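Local coordinates for Peptide/nickel transport system substrate-binding protein (Listeria monocytogenes serotype 1/2a, PDB 5KZT) that probably captures peptides outside the cell as the substrate-binding component of an oligopeptide transport system, and is seen here with a peptide bound, at residues A[27-32]-A[101-106]; A[114-119]-A[163-168]. One frame throughout, in Å; residues are numbered along the deposited sequence.

Interaction 1 of 2, residues A[27-32]-A[101-106]; sequences SADSTK and WRRAVD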
loop_
_atom_site.group_PDB
_atom_site.type_symbol
_atom_site.label_atom_id
_atom_site.label_comp_id
_atom_site.label_asym_id
_atom_site.label_seq_id
_atom_site.Cartn_x
_atom_site.Cartn_y
_atom_site.Cartn_z
ATOM N N SER A 27 5.161 8.449 6.643
ATOM C CA SER A 27 4.078 9.185 7.303
ATOM C C SER A 27 3.462 8.310 8.358
ATOM O O SER A 27 3.287 7.116 8.139
ATOM C CB SER A 27 2.992 9.567 6.294
ATOM O OG SER A 27 1.856 10.137 6.925
ATOM N N ALA A 28 3.104 8.913 9.491
ATOM C CA ALA A 28 2.290 8.224 10.475
ATOM C C ALA A 28 0.999 8.986 10.749
ATOM O O ALA A 28 0.394 8.816 11.795
ATOM C CB ALA A 28 3.075 8.014 11.756
ATOM N N ASP A 29 0.580 9.813 9.800
ATOM C CA ASP A 29 -0.698 10.512 9.878
ATOM C C ASP A 29 -1.727 9.565 9.276
ATOM O O ASP A 29 -1.651 9.276 8.089
ATOM C CB ASP A 29 -0.588 11.835 9.088
ATOM C CG ASP A 29 -1.865 12.693 9.158
ATOM O OD1 ASP A 29 -2.961 12.118 9.013
ATOM O OD2 ASP A 29 -1.764 13.942 9.325
ATOM N N SER A 30 -2.688 9.084 10.076
ATOM C CA SER A 30 -3.625 8.063 9.587
ATOM C C SER A 30 -4.482 8.541 8.404
ATOM O O SER A 30 -4.933 7.719 7.614
ATOM C CB SER A 30 -4.521 7.501 10.694
ATOM O OG SER A 30 -5.272 8.512 11.335
ATOM N N THR A 31 -4.693 9.851 8.280
ATOM C CA THR A 31 -5.405 10.383 7.128
ATOM C C THR A 31 -4.550 10.424 5.865
ATOM O O THR A 31 -5.027 10.092 4.783
ATOM C CB THR A 31 -5.941 11.793 7.409
ATOM O OG1 THR A 31 -6.711 11.777 8.613
ATOM C CG2 THR A 31 -6.823 12.266 6.260
ATOM N N LYS A 32 -3.297 10.852 6.007
ATOM C CA LYS A 32 -2.449 11.178 4.872
ATOM C C LYS A 32 -1.560 10.017 4.420
ATOM O O LYS A 32 -1.179 9.972 3.242
ATOM C CB LYS A 32 -1.588 12.407 5.175
ATOM C CG LYS A 32 -2.371 13.672 5.445
ATOM C CD LYS A 32 -1.430 14.847 5.652
ATOM C CE LYS A 32 -2.210 16.080 6.016
ATOM N NZ LYS A 32 -1.306 17.210 6.309
ATOM N N TRP A 101 -13.202 11.812 9.001
ATOM C CA TRP A 101 -13.681 11.572 7.641
ATOM C C TRP A 101 -13.820 12.917 6.897
ATOM O O TRP A 101 -13.437 13.018 5.728
ATOM C CB TRP A 101 -14.985 10.821 7.651
ATOM C CG TRP A 101 -14.916 9.421 8.159
ATOM C CD1 TRP A 101 -13.987 8.863 8.997
ATOM C CD2 TRP A 101 -15.869 8.411 7.895
ATOM N NE1 TRP A 101 -14.316 7.551 9.274
ATOM C CE2 TRP A 101 -15.470 7.249 8.603
ATOM C CE3 TRP A 101 -17.011 8.356 7.094
ATOM C CZ2 TRP A 101 -16.199 6.047 8.545
ATOM C CZ3 TRP A 101 -17.741 7.161 7.053
ATOM C CH2 TRP A 101 -17.324 6.036 7.771
ATOM N N ARG A 102 -14.298 13.960 7.580
ATOM C CA ARG A 102 -14.323 15.274 6.946
ATOM C C ARG A 102 -12.890 15.739 6.621
ATOM O O ARG A 102 -12.654 16.301 5.553
ATOM C CB ARG A 102 -15.047 16.301 7.808
ATOM C CG ARG A 102 -16.536 16.078 7.987
ATOM C CD ARG A 102 -17.120 17.129 8.911
ATOM N NE ARG A 102 -18.552 16.959 9.129
ATOM C CZ ARG A 102 -19.304 17.703 9.938
ATOM N NH1 ARG A 102 -18.801 18.735 10.593
ATOM N NH2 ARG A 102 -20.583 17.422 10.071
ATOM N N ARG A 103 -11.937 15.472 7.521
ATOM C CA ARG A 103 -10.526 15.795 7.278
ATOM C C ARG A 103 -10.004 15.121 6.015
ATOM O O ARG A 103 -9.288 15.748 5.240
ATOM C CB ARG A 103 -9.632 15.396 8.472
ATOM C CG ARG A 103 -8.164 15.780 8.355
ATOM C CD ARG A 103 -7.480 15.702 9.712
ATOM N NE ARG A 103 -6.078 16.130 9.666
ATOM C CZ ARG A 103 -5.020 15.311 9.622
ATOM N NH1 ARG A 103 -5.156 13.982 9.620
ATOM N NH2 ARG A 103 -3.799 15.822 9.586
ATOM N N ALA A 104 -10.341 13.841 5.839
ATOM C CA ALA A 104 -9.895 13.065 4.684
ATOM C C ALA A 104 -10.390 13.600 3.352
ATOM O O ALA A 104 -9.643 13.538 2.377
ATOM C CB ALA A 104 -10.282 11.593 4.819
ATOM N N VAL A 105 -11.627 14.096 3.294
ATOM C CA VAL A 105 -12.179 14.614 2.029
ATOM C C VAL A 105 -11.899 16.104 1.804
ATOM O O VAL A 105 -12.006 16.611 0.685
ATOM C CB VAL A 105 -13.693 14.332 1.863
ATOM C CG1 VAL A 105 -13.940 12.838 1.729
ATOM C CG2 VAL A 105 -14.528 14.893 3.017
ATOM N N ASP A 106 -11.526 16.789 2.866
ATOM C CA ASP A 106 -11.270 18.222 2.793
ATOM C C ASP A 106 -10.140 18.498 1.793
ATOM O O ASP A 106 -9.018 18.006 1.967
ATOM C CB ASP A 106 -10.912 18.749 4.189
ATOM C CG ASP A 106 -10.939 20.251 4.282
ATOM O OD1 ASP A 106 -10.727 20.939 3.247
ATOM O OD2 ASP A 106 -11.153 20.749 5.420
#
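Arg103 reaches from the last turns of helix 94-105 and grips Asp29 end-on, NH1 giving its hydrogen to OD1 at 2.9 Å and NH2 to OD2 at 2.8 Å. Both bonds run close to straight and use the syn lone pairs, and the carboxylate and guanidinium lie nearly coplanar, 9° apart, so this bidentate salt bridge fixes the rotation of both groups. Asp29 is itself anchored: OD1 also accepts from the backbone N of Thr31, closing an Asx turn, and from N of Lys32, which comes from above the carboxylate plane. Three donors thus meet on one oxygen of a buried residue. The tightly packed part is at Ala104, where Thr31, its CG2 anti to the backbone N, sets that methyl 3.5 Å from CA of Ala104. The looser side belongs to exposed Lys32, whose extended chain crosses Arg103 at about a right angle and brings CE to 3.9 Å from NH2; Lys32 NZ and Arg103 NH2 are 4.3 Å apart, like charges that the Asp29 carboxylate probably helps to offset. The contact fastens the loop between strand 16-21 and helix 36-45 to helix 94-105, with Leu169 against Thr31 and helix 123-127 touching Val105.

Interaction 2 of 2, residues A[114-119]-A[163-168]; sequences SYLFDA and FPTFFP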
loop_
_atom_site.group_PDB
_atom_site.type_symbol
_atom_site.label_atom_id
_atom_site.label_comp_id
_atom_site.label_asym_id
_atom_site.label_seq_id
_atom_site.Cartn_x
_atom_site.Cartn_y
_atom_site.Cartn_z
ATOM N N SER A 114 -8.226 10.306 -0.362
ATOM C CA SER A 114 -9.550 10.929 -0.320
ATOM C C SER A 114 -10.554 10.247 -1.272
ATOM O O SER A 114 -11.753 10.234 -0.996
ATOM C CB SER A 114 -9.458 12.422 -0.606
ATOM O OG SER A 114 -9.076 12.642 -1.939
ATOM N N TYR A 115 -10.056 9.664 -2.369
ATOM C CA TYR A 115 -10.901 8.972 -3.347
ATOM C C TYR A 115 -11.654 7.742 -2.780
ATOM O O TYR A 115 -12.705 7.390 -3.291
ATOM C CB TYR A 115 -10.104 8.601 -4.601
ATOM C CG TYR A 115 -9.071 7.501 -4.438
ATOM C CD1 TYR A 115 -9.409 6.160 -4.644
ATOM C CD2 TYR A 115 -7.750 7.794 -4.119
ATOM C CE1 TYR A 115 -8.460 5.151 -4.498
ATOM C CE2 TYR A 115 -6.787 6.800 -4.017
ATOM C CZ TYR A 115 -7.156 5.473 -4.194
ATOM O OH TYR A 115 -6.225 4.471 -4.093
ATOM N N LEU A 116 -11.148 7.129 -1.712
ATOM C CA LEU A 116 -11.844 6.008 -1.081
ATOM C C LEU A 116 -13.199 6.434 -0.527
ATOM O O LEU A 116 -14.121 5.616 -0.402
ATOM C CB LEU A 116 -11.015 5.407 0.058
ATOM C CG LEU A 116 -9.706 4.717 -0.326
ATOM C CD1 LEU A 116 -9.004 4.214 0.914
ATOM C CD2 LEU A 116 -9.938 3.587 -1.307
ATOM N N PHE A 117 -13.324 7.719 -0.204
ATOM C CA PHE A 117 -14.570 8.253 0.320
ATOM C C PHE A 117 -15.648 8.494 -0.745
ATOM O O PHE A 117 -16.750 8.915 -0.402
ATOM C CB PHE A 117 -14.303 9.527 1.146
ATOM C CG PHE A 117 -13.613 9.249 2.429
ATOM C CD1 PHE A 117 -12.252 8.973 2.472
ATOM C CD2 PHE A 117 -14.334 9.193 3.602
ATOM C CE1 PHE A 117 -11.627 8.658 3.665
ATOM C CE2 PHE A 117 -13.715 8.908 4.793
ATOM C CZ PHE A 117 -12.365 8.638 4.829
ATOM N N ASP A 118 -15.357 8.177 -2.002
ATOM C CA ASP A 118 -16.393 8.049 -3.045
ATOM C C ASP A 118 -17.523 7.106 -2.627
ATOM O O ASP A 118 -18.636 7.256 -3.089
ATOM C CB ASP A 118 -15.801 7.486 -4.340
ATOM C CG ASP A 118 -15.031 8.503 -5.147
ATOM O OD1 ASP A 118 -15.037 9.723 -4.819
ATOM O OD2 ASP A 118 -14.425 8.068 -6.176
ATOM N N ALA A 119 -17.191 6.107 -1.809
ATOM C CA ALA A 119 -18.170 5.196 -1.205
ATOM C C ALA A 119 -19.166 5.888 -0.261
ATOM O O ALA A 119 -20.247 5.359 -0.054
ATOM C CB ALA A 119 -17.448 4.091 -0.452
ATOM N N PHE A 163 -9.716 0.325 7.361
ATOM C CA PHE A 163 -8.557 0.923 6.705
ATOM C C PHE A 163 -8.200 2.253 7.388
ATOM O O PHE A 163 -9.092 3.025 7.731
ATOM C CB PHE A 163 -8.850 1.115 5.214
ATOM C CG PHE A 163 -7.638 1.425 4.407
ATOM C CD1 PHE A 163 -6.744 0.409 4.072
ATOM C CD2 PHE A 163 -7.348 2.735 4.018
ATOM C CE1 PHE A 163 -5.591 0.697 3.356
ATOM C CE2 PHE A 163 -6.200 3.018 3.291
ATOM C CZ PHE A 163 -5.317 1.994 2.970
ATOM N N PRO A 164 -6.897 2.534 7.596
ATOM C CA PRO A 164 -6.536 3.691 8.434
ATOM C C PRO A 164 -7.147 5.069 8.108
ATOM O O PRO A 164 -7.393 5.840 9.025
ATOM C CB PRO A 164 -5.013 3.718 8.322
ATOM C CG PRO A 164 -4.685 2.276 8.308
ATOM C CD PRO A 164 -5.705 1.701 7.347
ATOM N N THR A 165 -7.430 5.349 6.841
ATOM C CA THR A 165 -8.009 6.639 6.446
ATOM C C THR A 165 -9.385 6.883 7.087
ATOM O O THR A 165 -9.797 8.032 7.260
ATOM C CB THR A 165 -8.127 6.778 4.906
ATOM O OG1 THR A 165 -7.085 6.028 4.272
ATOM C CG2 THR A 165 -8.047 8.260 4.481
ATOM N N PHE A 166 -10.074 5.803 7.440
ATOM C CA PHE A 166 -11.384 5.833 8.085
ATOM C C PHE A 166 -11.314 5.711 9.624
ATOM O O PHE A 166 -12.342 5.654 10.277
ATOM C CB PHE A 166 -12.245 4.694 7.518
ATOM C CG PHE A 166 -12.599 4.873 6.076
ATOM C CD1 PHE A 166 -11.674 4.626 5.076
ATOM C CD2 PHE A 166 -13.869 5.316 5.711
ATOM C CE1 PHE A 166 -12.024 4.815 3.725
ATOM C CE2 PHE A 166 -14.210 5.490 4.362
ATOM C CZ PHE A 166 -13.284 5.247 3.389
ATOM N N PHE A 167 -10.113 5.694 10.204
ATOM C CA PHE A 167 -9.961 5.700 11.660
ATOM C C PHE A 167 -10.378 7.065 12.211
ATOM O O PHE A 167 -10.240 8.061 11.512
ATOM C CB PHE A 167 -8.507 5.427 12.047
ATOM C CG PHE A 167 -8.041 4.006 11.812
ATOM C CD1 PHE A 167 -8.848 3.033 11.201
ATOM C CD2 PHE A 167 -6.752 3.655 12.182
ATOM C CE1 PHE A 167 -8.382 1.752 10.994
ATOM C CE2 PHE A 167 -6.282 2.368 11.986
ATOM C CZ PHE A 167 -7.090 1.413 11.391
ATOM N N PRO A 168 -10.838 7.116 13.478
ATOM C CA PRO A 168 -11.120 8.386 14.142
ATOM C C PRO A 168 -9.855 9.161 14.510
ATOM O O PRO A 168 -8.758 8.586 14.572
ATOM C CB PRO A 168 -11.881 7.960 15.388
ATOM C CG PRO A 168 -11.308 6.620 15.722
ATOM C CD PRO A 168 -10.947 5.977 14.411
#
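Phe117 and Phe166 lie face on face in an offset stack, centroids 4.0 Å apart and planes at 9°, each ring placing its CZ over the centre of the other. Their side chains arrive from opposite directions, and with CG anti to the carbonyl carbon in both, each ring is swung out to meet the other. At the edge of the Phe117 ring sits the backbone O of Thr165, 3.6 Å from CZ, while CG2 of Thr165 packs on CE1 at 3.7 Å. The edge of the Phe166 ring meets Leu116, whose CB lies 3.8 Å from CE1. Segment 114-119 is a 3-10 segment, and 164-166 forms a 3-10 turn within the other; they lie in loops that flank helix 123-127 and helix 157-161 within the solute-binding family 5 region, and the stacked phenylalanines join them through a buried, mainly apolar interface. Trp101 of helix 94-105 adds edge-to-face contacts to both rings. Leu116 also crosses Phe163 at about a right angle, its CD1 3.8 Å from CD2 of the ring. The Phe163 ring carries CD of Pro164 over one face, toward the rim, and packs edge-to-face with Tyr113; helix 36-45 reaches the same ring through Leu39.

Overall arrangement
From the N terminus, the chain leaves strand 16-21, and the loop at 27-32 waits until helix 94-105 returns to meet it; interaction 1 closes there, spanning a region that includes helix 36-45 and the strands from 50-52 to 75-79. Interaction 2 opens only afterwards, at 114-119, and closes at 163-168 beyond strands 138-140 and 145-149, so the two run in series and neither encloses nor crosses the other. The centres of interaction 1 and interaction 2 are nonetheless about 8 Å apart. Helix 94-105 joins them: Trp101 NE1 probably hydrogen-bonds to Phe166 O, 2.9 Å away, while Ala104 and Val105 pack on Phe117. The N-terminal loop, this helix and the 3-10 segments 114-119 and 164-166 thereby form one continuous packed cluster.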